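Local coordinates for protein folylpolyglutamate synthase (FolC) (Helicobacter pylori, PDB 6K8C) that probably adds glutamate to dihydropteroate and extends the glutamate tail of reduced folates, using ATP, in folate biosynthesis, at residues Val53-Lys58 with Gln182-Ala187; Gly59-Phe64 with Leu159-Pro164; Ile308-Asn313 with Leu322-Leu327; Lys332-Leu337 with Gly352-Leu357. All coordinates share one frame; numbering follows the deposited sequence.

How the interactions relate
Following the chain from the N terminus, residues 53-58 open interaction 1, which closes 124 residues later on helix 177-185. Interaction 2 is nested inside that loop: helix 58-70 continues directly from residues 53-58 and meets strand 159-162, which lies beside strand 48-53. The two contacts touch, with Val53 O about 2.9 Å from Thr163 N, and both belong to the Mur ligase middle domain. Interactions 3 and 4 follow in series in the glutamate ligase domain, each closing a short strand-to-helix loop on neighbouring strands of one sheet, with centres about 8 Å apart. The centres of interactions 1 and 3 are about 29 Å apart, and the two pairs lie in different family regions.

Interaction 1: residues Val53-Lys58 with Gln182-Ala187; sequences VGTNGK and QTKLKA
Val53, at the end of strand 48-53, turns its side chain to helix 177-185, and its CG1 rests 3.7 Å from Lys184 CB as the two side chains run past each other in opposite directions. Next comes Gly54, whose CA is met by Lys184 CD. Gly54 N donates to a water at 3.1 Å, and that same water accepts from Lys184 NZ at 2.8 Å, giving a bridge between backbone and ammonium. Lys184 is extended as far as CE and bends at its last torsion (chi4 -69°), which leaves NZ 3.5 Å from Gly54 O. That oxygen is hydrogen-bonded by Lys58 NZ at 3.1 Å, the donor lying well above the carbonyl plane. Thr55 crosses the lysine chain at about a right angle, OG1 3.7 Å from Lys184 CE; its hydroxyl is hydrogen-bonded to Asp166 N. At Gly57, the N-cap of the next helix, the backbone N is hydrogen-bonded to a citrate, probably from the crystallisation liquor. The sequence GTNGKGST from Gly54 to Thr61 is the P-loop, consistent with ATP binding. It joins strand 48-53 to helix 58-70, while helix 177-185 packs through Leu185 on strand 159-162 and on helix 199-211.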
loop_
_atom_site.group_PDB
_atom_site.type_symbol
_atom_site.label_atom_id
_atom_site.label_comp_id
_atom_site.label_asym_id
_atom_site.label_seq_id
_atom_site.Cartn_x
_atom_site.Cartn_y
_atom_site.Cartn_z
ATOM N N VAL A 53 4.322 -6.581 -6.396
ATOM C CA VAL A 53 4.386 -5.656 -7.521
ATOM C C VAL A 53 2.994 -5.536 -8.126
ATOM O O VAL A 53 2.294 -6.540 -8.285
ATOM C CB VAL A 53 5.399 -6.140 -8.583
ATOM C CG1 VAL A 53 5.353 -5.263 -9.824
ATOM C CG2 VAL A 53 6.813 -6.168 -8.007
ATOM N N GLY A 54 2.593 -4.321 -8.466
ATOM C CA GLY A 54 1.306 -4.120 -9.100
ATOM C C GLY A 54 0.820 -2.697 -8.906
ATOM O O GLY A 54 1.542 -1.834 -8.417
ATOM N N THR A 55 -0.432 -2.476 -9.302
ATOM C CA THR A 55 -1.055 -1.163 -9.181
ATOM C C THR A 55 -2.052 -1.087 -8.037
ATOM O O THR A 55 -1.980 -0.172 -7.214
ATOM C CB THR A 55 -1.752 -0.781 -10.493
ATOM O OG1 THR A 55 -0.796 -0.798 -11.560
ATOM C CG2 THR A 55 -2.368 0.609 -10.386
ATOM N N ASN A 56 -2.976 -2.038 -7.957
ATOM C CA ASN A 56 -4.013 -2.042 -6.941
ATOM C C ASN A 56 -3.846 -3.242 -6.022
ATOM O O ASN A 56 -3.353 -4.298 -6.433
ATOM C CB ASN A 56 -5.405 -2.072 -7.584
ATOM C CG ASN A 56 -5.665 -0.858 -8.453
ATOM O OD1 ASN A 56 -5.355 0.270 -8.070
ATOM N ND2 ASN A 56 -6.225 -1.084 -9.633
ATOM N N GLY A 57 -4.256 -3.064 -4.770
ATOM C CA GLY A 57 -4.288 -4.153 -3.816
ATOM C C GLY A 57 -2.948 -4.621 -3.294
ATOM O O GLY A 57 -2.888 -5.699 -2.699
ATOM N N LYS A 58 -1.870 -3.854 -3.490
ATOM C CA LYS A 58 -0.571 -4.270 -2.961
ATOM C C LYS A 58 -0.606 -4.361 -1.443
ATOM O O LYS A 58 -0.137 -5.344 -0.856
ATOM C CB LYS A 58 0.531 -3.301 -3.409
ATOM C CG LYS A 58 0.916 -3.443 -4.884
ATOM C CD LYS A 58 2.291 -2.837 -5.156
ATOM C CE LYS A 58 2.300 -1.335 -4.923
ATOM N NZ LYS A 58 1.131 -0.660 -5.551
ATOM N N GLN A 182 5.001 -3.846 -18.928
ATOM C CA GLN A 182 6.352 -4.265 -19.286
ATOM C C GLN A 182 7.342 -3.971 -18.167
ATOM O O GLN A 182 8.118 -4.846 -17.765
ATOM C CB GLN A 182 6.788 -3.574 -20.578
ATOM C CG GLN A 182 6.320 -4.277 -21.830
ATOM C CD GLN A 182 6.679 -5.746 -21.830
ATOM O OE1 GLN A 182 7.807 -6.124 -21.511
ATOM N NE2 GLN A 182 5.716 -6.587 -22.181
ATOM N N THR A 183 7.326 -2.742 -17.644
ATOM C CA THR A 183 8.304 -2.361 -16.629
ATOM C C THR A 183 8.118 -3.165 -15.346
ATOM O O THR A 183 9.100 -3.547 -14.699
ATOM C CB THR A 183 8.209 -0.862 -16.341
ATOM O OG1 THR A 183 7.042 -0.592 -15.553
ATOM C CG2 THR A 183 8.126 -0.080 -17.641
ATOM N N LYS A 184 6.867 -3.433 -14.966
ATOM C CA LYS A 184 6.611 -4.203 -13.754
ATOM C C LYS A 184 6.999 -5.666 -13.932
ATOM O O LYS A 184 7.630 -6.261 -13.050
ATOM C CB LYS A 184 5.136 -4.084 -13.360
ATOM C CG LYS A 184 4.693 -2.670 -13.013
ATOM C CD LYS A 184 3.332 -2.667 -12.333
ATOM C CE LYS A 184 2.861 -1.248 -12.020
ATOM N NZ LYS A 184 3.670 -0.615 -10.950
ATOM N N LEU A 185 6.644 -6.260 -15.069
ATOM C CA LEU A 185 6.805 -7.695 -15.252
ATOM C C LEU A 185 8.221 -8.100 -15.637
ATOM O O LEU A 185 8.590 -9.262 -15.434
ATOM C CB LEU A 185 5.825 -8.197 -16.316
ATOM C CG LEU A 185 4.352 -8.122 -15.917
ATOM C CD1 LEU A 185 3.458 -8.166 -17.151
ATOM C CD2 LEU A 185 4.006 -9.244 -14.953
ATOM N N LYS A 186 9.021 -7.179 -16.182
ATOM C CA LYS A 186 10.339 -7.559 -16.687
ATOM C C LYS A 186 11.250 -8.070 -15.581
ATOM O O LYS A 186 12.124 -8.907 -15.836
ATOM C CB LYS A 186 10.991 -6.377 -17.405
ATOM C CG LYS A 186 10.760 -6.378 -18.906
ATOM C CD LYS A 186 11.282 -5.108 -19.558
ATOM C CE LYS A 186 10.949 -5.090 -21.041
ATOM N NZ LYS A 186 10.009 -3.990 -21.388
ATOM N N ALA A 187 11.064 -7.591 -14.353
ATOM C CA ALA A 187 11.889 -8.002 -13.228
ATOM C C ALA A 187 11.347 -9.234 -12.511
ATOM O O ALA A 187 11.769 -9.516 -11.382
ATOM C CB ALA A 187 12.043 -6.843 -12.244
HETATM O O HOH W 1 4.628 -2.019 -8.686
#

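Interaction 2: residues Gly59-Phe64 with Leu159-Pro164; sequences GSTGRF and LSVFTP
Thr61, on the first turns of helix 58-70, points its side chain at strand 159-162 and the residue just beyond it, touching Val161 and Thr163. The closer-packed part of the contact is made by three methyl groups and the Thr61 hydroxyl. Thr61 CG2, anti to its own nitrogen (chi1 -56° for the hydroxyl branch), comes within 4.1 Å of Val161 CG1, the two side chains meeting at a slant. Thr163 runs past Thr61 in the opposite direction, and its CG2 lies 4.0 Å from Thr61 OG1 and 4.1 Å from Thr61 CB, so one methyl bears on both atoms. The evidence for a light touch is equally geometric: the nearest CA atoms, those of Thr61 and Thr163, are 7.7 Å apart, and only 84 Å² is buried in total. Toward the loop end the contact thins out, with the side chain of Pro164 no nearer than 5.9 Å to residues 59-64. On another side of the helix, Ser60 OG is hydrogen-bonded to a citrate, probably from the crystallisation liquor. Helix 241-254 also packs here, Asn243 on Thr61 and Val246 on Val161, in keeping with the burial of all three touching residues. Both threonine hydroxyls are engaged with P-loop carbonyls: Thr61 OG1 with Gly57 O, and Thr163 OG1 with Asn56 O. The methyls thus make the van der Waals contact, one of them against an already bonded hydroxyl; one hydroxyl bonds back within the P-loop sequence, the other reaches it from just beyond the neighbouring strand, consistent with a well-held loop.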
loop_
_atom_site.group_PDB
_atom_site.type_symbol
_atom_site.label_atom_id
_atom_site.label_comp_id
_atom_site.label_asym_id
_atom_site.label_seq_id
_atom_site.Cartn_x
_atom_site.Cartn_y
_atom_site.Cartn_z
ATOM N N GLY A 59 -1.185 -3.351 -0.792
ATOM C CA GLY A 59 -1.135 -3.289 0.660
ATOM C C GLY A 59 -1.873 -4.434 1.327
ATOM O O GLY A 59 -1.338 -5.097 2.219
ATOM N N SER A 60 -3.117 -4.680 0.908
ATOM C CA SER A 60 -3.893 -5.735 1.557
ATOM C C SER A 60 -3.357 -7.117 1.202
ATOM O O SER A 60 -3.288 -7.998 2.066
ATOM C CB SER A 60 -5.371 -5.620 1.187
ATOM O OG SER A 60 -5.549 -5.628 -0.216
ATOM N N THR A 61 -2.981 -7.332 -0.063
ATOM C CA THR A 61 -2.416 -8.624 -0.448
ATOM C C THR A 61 -1.173 -8.942 0.375
ATOM O O THR A 61 -1.016 -10.057 0.886
ATOM C CB THR A 61 -2.070 -8.636 -1.938
ATOM O OG1 THR A 61 -3.230 -8.314 -2.710
ATOM C CG2 THR A 61 -1.546 -10.009 -2.350
ATOM N N GLY A 62 -0.274 -7.968 0.514
ATOM C CA GLY A 62 0.943 -8.201 1.273
ATOM C C GLY A 62 0.685 -8.407 2.750
ATOM O O GLY A 62 1.325 -9.248 3.391
ATOM N N ARG A 63 -0.249 -7.644 3.318
ATOM C CA ARG A 63 -0.499 -7.763 4.750
ATOM C C ARG A 63 -1.236 -9.056 5.074
ATOM O O ARG A 63 -0.991 -9.665 6.122
ATOM C CB ARG A 63 -1.277 -6.544 5.256
ATOM C CG ARG A 63 -1.411 -6.476 6.789
ATOM C CD ARG A 63 -0.052 -6.402 7.500
ATOM N NE ARG A 63 0.706 -5.238 7.059
ATOM C CZ ARG A 63 0.542 -4.009 7.533
ATOM N NH1 ARG A 63 -0.343 -3.769 8.491
ATOM N NH2 ARG A 63 1.273 -3.018 7.049
ATOM N N PHE A 64 -2.144 -9.488 4.190
ATOM C CA PHE A 64 -2.803 -10.782 4.362
ATOM C C PHE A 64 -1.780 -11.909 4.394
ATOM O O PHE A 64 -1.821 -12.782 5.269
ATOM C CB PHE A 64 -3.804 -11.025 3.224
ATOM C CG PHE A 64 -5.204 -10.574 3.518
ATOM C CD1 PHE A 64 -5.789 -10.815 4.747
ATOM C CD2 PHE A 64 -5.951 -9.929 2.540
ATOM C CE1 PHE A 64 -7.093 -10.408 5.002
ATOM C CE2 PHE A 64 -7.254 -9.518 2.786
ATOM C CZ PHE A 64 -7.825 -9.758 4.020
ATOM N N LEU A 159 10.025 -15.122 -4.333
ATOM C CA LEU A 159 8.715 -15.167 -4.963
ATOM C C LEU A 159 8.289 -13.746 -5.293
ATOM O O LEU A 159 8.547 -12.829 -4.516
ATOM C CB LEU A 159 7.693 -15.820 -4.030
ATOM C CG LEU A 159 6.232 -15.873 -4.456
ATOM C CD1 LEU A 159 6.059 -16.889 -5.572
ATOM C CD2 LEU A 159 5.374 -16.224 -3.247
ATOM N N SER A 160 7.657 -13.572 -6.450
ATOM C CA SER A 160 6.984 -12.326 -6.790
ATOM C C SER A 160 5.478 -12.551 -6.768
ATOM O O SER A 160 4.995 -13.616 -7.168
ATOM C CB SER A 160 7.413 -11.817 -8.168
ATOM O OG SER A 160 8.813 -11.588 -8.212
ATOM N N VAL A 161 4.740 -11.559 -6.280
ATOM C CA VAL A 161 3.282 -11.559 -6.339
ATOM C C VAL A 161 2.863 -10.354 -7.166
ATOM O O VAL A 161 3.117 -9.210 -6.773
ATOM C CB VAL A 161 2.648 -11.512 -4.941
ATOM C CG1 VAL A 161 1.132 -11.433 -5.061
ATOM C CG2 VAL A 161 3.057 -12.737 -4.132
ATOM N N PHE A 162 2.232 -10.601 -8.312
ATOM C CA PHE A 162 1.772 -9.524 -9.178
ATOM C C PHE A 162 0.291 -9.295 -8.917
ATOM O O PHE A 162 -0.551 -10.091 -9.347
ATOM C CB PHE A 162 2.049 -9.845 -10.646
ATOM C CG PHE A 162 3.515 -9.837 -10.988
ATOM C CD1 PHE A 162 4.201 -8.638 -11.106
ATOM C CD2 PHE A 162 4.205 -11.021 -11.174
ATOM C CE1 PHE A 162 5.560 -8.620 -11.412
ATOM C CE2 PHE A 162 5.558 -11.014 -11.483
ATOM C CZ PHE A 162 6.239 -9.806 -11.598
ATOM N N THR A 163 -0.018 -8.217 -8.203
ATOM C CA THR A 163 -1.393 -7.788 -7.990
ATOM C C THR A 163 -1.903 -7.128 -9.272
ATOM O O THR A 163 -1.148 -6.968 -10.236
ATOM C CB THR A 163 -1.453 -6.870 -6.765
ATOM O OG1 THR A 163 -0.914 -5.581 -7.082
ATOM C CG2 THR A 163 -0.667 -7.473 -5.610
ATOM N N PRO A 164 -3.192 -6.780 -9.349
ATOM C CA PRO A 164 -3.723 -6.235 -10.612
ATOM C C PRO A 164 -3.008 -4.963 -11.055
ATOM O O PRO A 164 -2.762 -4.054 -10.257
ATOM C CB PRO A 164 -5.196 -5.971 -10.282
ATOM C CG PRO A 164 -5.527 -7.042 -9.290
ATOM C CD PRO A 164 -4.286 -7.108 -8.413
#

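Interaction 3: residues Ile308-Asn313 with Leu322-Leu327; sequences IILIYN and LVLEIL
Leu310 and Tyr312 on strand 308-312 face helix 322-327, which runs almost antiparallel to the strand at 165°, with the two axes 11.6 Å apart at closest approach. The side chain that carries the contact is Leu324. Its CD2 sits squarely over the Tyr312 ring, 3.9 Å from the ring centroid and only 5° off the normal, which makes this a CH-pi contact on the face. The other branch, CD1, stays on the same side of the ring plane but lies beyond the rim, 4.0 Å from Tyr312 CE2. Tyr312 has CG anti to the backbone N (chi1 177°), which carries the ring outward from the sheet to meet the leucine arriving from the opposite direction. Val323 CG1 approaches the same ring obliquely, 4.4 Å from Tyr312 CE1. The CD2 methyl of Leu324 also serves Leu310, lying 3.6 Å from Leu310 CD2, so one methyl touches the ring face and, at a wide angle to that, a second leucine. Leu310 CD2 is touched in addition by Leu327 CD1 at 4.2 Å, the two side chains crossing at about a right angle one helical turn further along. All five touching residues are buried. The polar end of the tyrosine is hydrogen-bonded through OH to His288 NE2, a second anchor for the ring besides the leucine on its face. Strand 308-312, helix 320-327 and strand 331-336 form a beta-alpha-beta unit of the glutamate ligase domain; strand 373-376 adjoins the first strand on its other side, where Leu374 packs on Leu310, and helix 347-357 flanks the helix through Leu354 and Leu357 against Leu324.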
loop_
_atom_site.group_PDB
_atom_site.type_symbol
_atom_site.label_atom_id
_atom_site.label_comp_id
_atom_site.label_asym_id
_atom_site.label_seq_id
_atom_site.Cartn_x
_atom_site.Cartn_y
_atom_site.Cartn_z
ATOM N N ILE A 308 -23.397 12.582 6.176
ATOM C CA ILE A 308 -22.219 13.269 6.683
ATOM C C ILE A 308 -21.606 14.103 5.563
ATOM O O ILE A 308 -22.105 14.140 4.441
ATOM C CB ILE A 308 -21.178 12.297 7.278
ATOM C CG1 ILE A 308 -20.490 11.486 6.174
ATOM C CG2 ILE A 308 -21.827 11.372 8.295
ATOM C CD1 ILE A 308 -19.369 10.611 6.700
ATOM N N ILE A 309 -20.509 14.774 5.891
ATOM C CA ILE A 309 -19.786 15.627 4.956
ATOM C C ILE A 309 -18.591 14.860 4.412
ATOM O O ILE A 309 -17.885 14.174 5.159
ATOM C CB ILE A 309 -19.346 16.932 5.648
ATOM C CG1 ILE A 309 -20.571 17.689 6.175
ATOM C CG2 ILE A 309 -18.524 17.802 4.706
ATOM C CD1 ILE A 309 -20.227 19.003 6.866
ATOM N N LEU A 310 -18.356 14.976 3.109
ATOM C CA LEU A 310 -17.209 14.346 2.467
ATOM C C LEU A 310 -16.105 15.374 2.249
ATOM O O LEU A 310 -16.347 16.435 1.665
ATOM C CB LEU A 310 -17.615 13.718 1.130
ATOM C CG LEU A 310 -16.508 12.965 0.392
ATOM C CD1 LEU A 310 -16.113 11.708 1.158
ATOM C CD2 LEU A 310 -16.957 12.607 -1.019
ATOM N N ILE A 311 -14.900 15.058 2.718
ATOM C CA ILE A 311 -13.702 15.845 2.438
ATOM C C ILE A 311 -12.907 15.084 1.387
ATOM O O ILE A 311 -12.483 13.947 1.626
ATOM C CB ILE A 311 -12.874 16.084 3.714
ATOM C CG1 ILE A 311 -13.667 16.946 4.695
ATOM C CG2 ILE A 311 -11.542 16.754 3.386
ATOM C CD1 ILE A 311 -13.160 16.880 6.130
ATOM N N TYR A 312 -12.712 15.694 0.219
ATOM C CA TYR A 312 -12.451 14.898 -0.972
ATOM C C TYR A 312 -11.590 15.641 -1.983
ATOM O O TYR A 312 -11.751 16.846 -2.197
ATOM C CB TYR A 312 -13.785 14.498 -1.630
ATOM C CG TYR A 312 -13.662 13.729 -2.929
ATOM C CD1 TYR A 312 -13.534 12.344 -2.929
ATOM C CD2 TYR A 312 -13.688 14.384 -4.155
ATOM C CE1 TYR A 312 -13.427 11.633 -4.117
ATOM C CE2 TYR A 312 -13.578 13.684 -5.343
ATOM C CZ TYR A 312 -13.449 12.308 -5.319
ATOM O OH TYR A 312 -13.341 11.607 -6.500
ATOM N N ASN A 313 -10.683 14.893 -2.605
ATOM C CA ASN A 313 -10.102 15.240 -3.893
ATOM C C ASN A 313 -9.646 13.937 -4.533
ATOM O O ASN A 313 -9.641 12.885 -3.891
ATOM C CB ASN A 313 -8.948 16.242 -3.756
ATOM C CG ASN A 313 -8.901 17.234 -4.907
ATOM O OD1 ASN A 313 -9.402 16.961 -6.000
ATOM N ND2 ASN A 313 -8.290 18.389 -4.670
ATOM N N LEU A 322 -18.310 8.100 -10.659
ATOM C CA LEU A 322 -18.924 6.899 -10.104
ATOM C C LEU A 322 -18.733 6.826 -8.593
ATOM O O LEU A 322 -19.661 6.469 -7.858
ATOM C CB LEU A 322 -18.343 5.660 -10.781
ATOM C CG LEU A 322 -18.920 4.311 -10.350
ATOM C CD1 LEU A 322 -20.438 4.352 -10.389
ATOM C CD2 LEU A 322 -18.374 3.193 -11.230
ATOM N N VAL A 323 -17.538 7.169 -8.114
ATOM C CA VAL A 323 -17.261 7.100 -6.682
ATOM C C VAL A 323 -18.177 8.049 -5.917
ATOM O O VAL A 323 -18.781 7.677 -4.904
ATOM C CB VAL A 323 -15.775 7.396 -6.419
ATOM C CG1 VAL A 323 -15.563 7.894 -5.002
ATOM C CG2 VAL A 323 -14.944 6.149 -6.703
ATOM N N LEU A 324 -18.316 9.283 -6.408
ATOM C CA LEU A 324 -19.193 10.245 -5.751
ATOM C C LEU A 324 -20.658 9.846 -5.879
ATOM O O LEU A 324 -21.458 10.101 -4.968
ATOM C CB LEU A 324 -18.961 11.641 -6.329
ATOM C CG LEU A 324 -17.556 12.196 -6.061
ATOM C CD1 LEU A 324 -17.246 13.371 -6.972
ATOM C CD2 LEU A 324 -17.421 12.595 -4.599
ATOM N N GLU A 325 -21.040 9.236 -7.006
ATOM C CA GLU A 325 -22.408 8.747 -7.144
ATOM C C GLU A 325 -22.703 7.650 -6.127
ATOM O O GLU A 325 -23.798 7.600 -5.553
ATOM C CB GLU A 325 -22.645 8.241 -8.566
ATOM C CG GLU A 325 -24.083 7.845 -8.838
ATOM C CD GLU A 325 -24.265 7.205 -10.202
ATOM O OE1 GLU A 325 -23.646 6.148 -10.460
ATOM O OE2 GLU A 325 -25.026 7.765 -11.019
ATOM N N ILE A 326 -21.734 6.769 -5.885
ATOM C CA ILE A 326 -21.912 5.712 -4.891
ATOM C C ILE A 326 -22.053 6.305 -3.492
ATOM O O ILE A 326 -22.882 5.856 -2.689
ATOM C CB ILE A 326 -20.744 4.711 -4.978
ATOM C CG1 ILE A 326 -20.895 3.832 -6.226
ATOM C CG2 ILE A 326 -20.651 3.862 -3.711
ATOM C CD1 ILE A 326 -19.588 3.230 -6.707
ATOM N N LEU A 327 -21.260 7.335 -3.183
ATOM C CA LEU A 327 -21.277 7.901 -1.839
ATOM C C LEU A 327 -22.446 8.850 -1.618
ATOM O O LEU A 327 -22.873 9.028 -0.473
ATOM C CB LEU A 327 -19.962 8.631 -1.552
ATOM C CG LEU A 327 -18.746 7.715 -1.389
ATOM C CD1 LEU A 327 -17.445 8.501 -1.491
ATOM C CD2 LEU A 327 -18.841 6.987 -0.060
#

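Interaction 4: residues Lys332-Leu337 with Gly352-Leu357; sequences KKVLIL and GILETL
Val334, Ile336 and Leu354 meet without any flat group between them: no ring, amide or carboxylate enters the contact, so it has no faces or edges and consists of methyl branches alone. An aromatic ring lies next to it: Tyr361 of the adjoining strand touches both Ile336 and Leu354. Leu354 projects from helix 347-357 toward the sheet and divides its two methyls between two strand residues. CD2 goes to Val334, 3.7 Å from CG2, 4.1 Å from CB and 4.2 Å from CG1 of that valine, which means it settles against the fork of the side chain, nearer to one branch. The other methyl meets the end of the isoleucine: Leu354 CD1 lies 4.0 Å from Ile336 CD1. Ile336 reaches that far because its longer branch, CG1, stands beside the backbone N (chi1 -54°) and then extends to carry CD1 outward; it runs past Leu354 in the opposite direction, whereas Val334 and Leu354 are inclined to each other. Val334 and Ile336 are two apart on the strand and point the same way, while Leu335 between them points away, as expected of a beta strand presenting one face to a helix. The nearest CA atoms, Val334 and Leu354, are 8.2 Å apart, and the two segments bury 116 Å² altogether. On the helix, Glu355 OE2 is hydrogen-bonded to Tyr361 OH, a further link to the sheet. Strand 331-336, helix 347-357 and strand 361-363 make a beta-alpha-beta unit with parallel neighbouring strands, the repeating element of the Rossmann-like alpha/beta fold of Mur ligase C-terminal domains.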
loop_
_atom_site.group_PDB
_atom_site.type_symbol
_atom_site.label_atom_id
_atom_site.label_comp_id
_atom_site.label_asym_id
_atom_site.label_seq_id
_atom_site.Cartn_x
_atom_site.Cartn_y
_atom_site.Cartn_z
ATOM N N LYS A 332 -24.175 14.700 2.513
ATOM C CA LYS A 332 -24.978 15.908 2.380
ATOM C C LYS A 332 -24.204 17.081 1.801
ATOM O O LYS A 332 -24.824 18.030 1.312
ATOM C CB LYS A 332 -25.566 16.314 3.736
ATOM C CG LYS A 332 -24.534 16.764 4.769
ATOM C CD LYS A 332 -25.194 16.971 6.122
ATOM C CE LYS A 332 -24.190 17.429 7.174
ATOM N NZ LYS A 332 -24.872 17.664 8.479
ATOM N N LYS A 333 -22.875 17.037 1.833
ATOM C CA LYS A 333 -22.070 18.121 1.296
ATOM C C LYS A 333 -20.663 17.602 1.053
ATOM O O LYS A 333 -20.177 16.733 1.781
ATOM C CB LYS A 333 -22.045 19.328 2.245
ATOM C CG LYS A 333 -21.465 20.594 1.628
ATOM C CD LYS A 333 -21.640 21.797 2.546
ATOM C CE LYS A 333 -21.146 23.074 1.880
ATOM N NZ LYS A 333 -20.842 24.141 2.875
ATOM N N VAL A 334 -20.020 18.134 0.018
ATOM C CA VAL A 334 -18.637 17.809 -0.308
ATOM C C VAL A 334 -17.782 19.041 -0.061
ATOM O O VAL A 334 -18.067 20.118 -0.596
ATOM C CB VAL A 334 -18.486 17.332 -1.762
ATOM C CG1 VAL A 334 -17.024 17.001 -2.060
ATOM C CG2 VAL A 334 -19.384 16.122 -2.032
ATOM N N LEU A 335 -16.737 18.886 0.744
ATOM C CA LEU A 335 -15.728 19.923 0.916
ATOM C C LEU A 335 -14.491 19.498 0.137
ATOM O O LEU A 335 -13.841 18.507 0.484
ATOM C CB LEU A 335 -15.410 20.145 2.393
ATOM C CG LEU A 335 -16.583 20.625 3.256
ATOM C CD1 LEU A 335 -16.158 20.781 4.713
ATOM C CD2 LEU A 335 -17.167 21.927 2.717
ATOM N N ILE A 336 -14.179 20.231 -0.931
ATOM C CA ILE A 336 -13.023 19.891 -1.751
ATOM C C ILE A 336 -11.750 20.282 -1.017
ATOM O O ILE A 336 -11.589 21.434 -0.593
ATOM C CB ILE A 336 -13.109 20.584 -3.119
ATOM C CG1 ILE A 336 -14.440 20.253 -3.803
ATOM C CG2 ILE A 336 -11.927 20.181 -3.992
ATOM C CD1 ILE A 336 -14.789 21.178 -4.945
ATOM N N LEU A 337 -10.835 19.321 -0.863
ATOM C CA LEU A 337 -9.529 19.572 -0.252
ATOM C C LEU A 337 -8.578 20.040 -1.345
ATOM O O LEU A 337 -7.975 19.239 -2.063
ATOM C CB LEU A 337 -9.002 18.329 0.456
ATOM C CG LEU A 337 -7.794 18.557 1.370
ATOM C CD1 LEU A 337 -8.146 19.495 2.494
ATOM C CD2 LEU A 337 -7.262 17.243 1.922
ATOM N N GLY A 352 -17.918 20.437 -11.807
ATOM C CA GLY A 352 -18.953 20.062 -12.756
ATOM C C GLY A 352 -19.517 18.681 -12.499
ATOM O O GLY A 352 -20.706 18.441 -12.729
ATOM N N ILE A 353 -18.675 17.756 -12.032
ATOM C CA ILE A 353 -19.166 16.434 -11.656
ATOM C C ILE A 353 -20.117 16.545 -10.476
ATOM O O ILE A 353 -21.195 15.936 -10.462
ATOM C CB ILE A 353 -17.984 15.499 -11.346
ATOM C CG1 ILE A 353 -17.156 15.258 -12.609
ATOM C CG2 ILE A 353 -18.479 14.181 -10.748
ATOM C CD1 ILE A 353 -15.803 14.635 -12.346
ATOM N N LEU A 354 -19.738 17.339 -9.471
ATOM C CA LEU A 354 -20.588 17.508 -8.300
ATOM C C LEU A 354 -21.902 18.177 -8.670
ATOM O O LEU A 354 -22.951 17.864 -8.096
ATOM C CB LEU A 354 -19.840 18.312 -7.232
ATOM C CG LEU A 354 -18.595 17.594 -6.707
ATOM C CD1 LEU A 354 -17.609 18.568 -6.088
ATOM C CD2 LEU A 354 -18.994 16.519 -5.701
ATOM N N GLU A 355 -21.867 19.098 -9.636
ATOM C CA GLU A 355 -23.102 19.737 -10.076
ATOM C C GLU A 355 -23.982 18.760 -10.850
ATOM O O GLU A 355 -25.201 18.730 -10.654
ATOM C CB GLU A 355 -22.782 20.978 -10.910
ATOM C CG GLU A 355 -22.501 22.215 -10.061
ATOM C CD GLU A 355 -21.644 23.247 -10.774
ATOM O OE1 GLU A 355 -21.663 23.283 -12.023
ATOM O OE2 GLU A 355 -20.949 24.025 -10.084
ATOM N N THR A 356 -23.383 17.942 -11.719
ATOM C CA THR A 356 -24.149 16.893 -12.389
ATOM C C THR A 356 -24.824 15.978 -11.374
ATOM O O THR A 356 -25.972 15.560 -11.566
ATOM C CB THR A 356 -23.240 16.075 -13.311
ATOM O OG1 THR A 356 -22.735 16.909 -14.360
ATOM C CG2 THR A 356 -24.001 14.899 -13.916
ATOM N N LEU A 357 -24.136 15.676 -10.274
ATOM C CA LEU A 357 -24.665 14.748 -9.286
ATOM C C LEU A 357 -25.644 15.395 -8.314
ATOM O O LEU A 357 -26.337 14.675 -7.590
ATOM C CB LEU A 357 -23.504 14.109 -8.520
ATOM C CG LEU A 357 -22.787 13.040 -9.347
ATOM C CD1 LEU A 357 -21.463 12.656 -8.719
ATOM C CD2 LEU A 357 -23.682 11.811 -9.535
#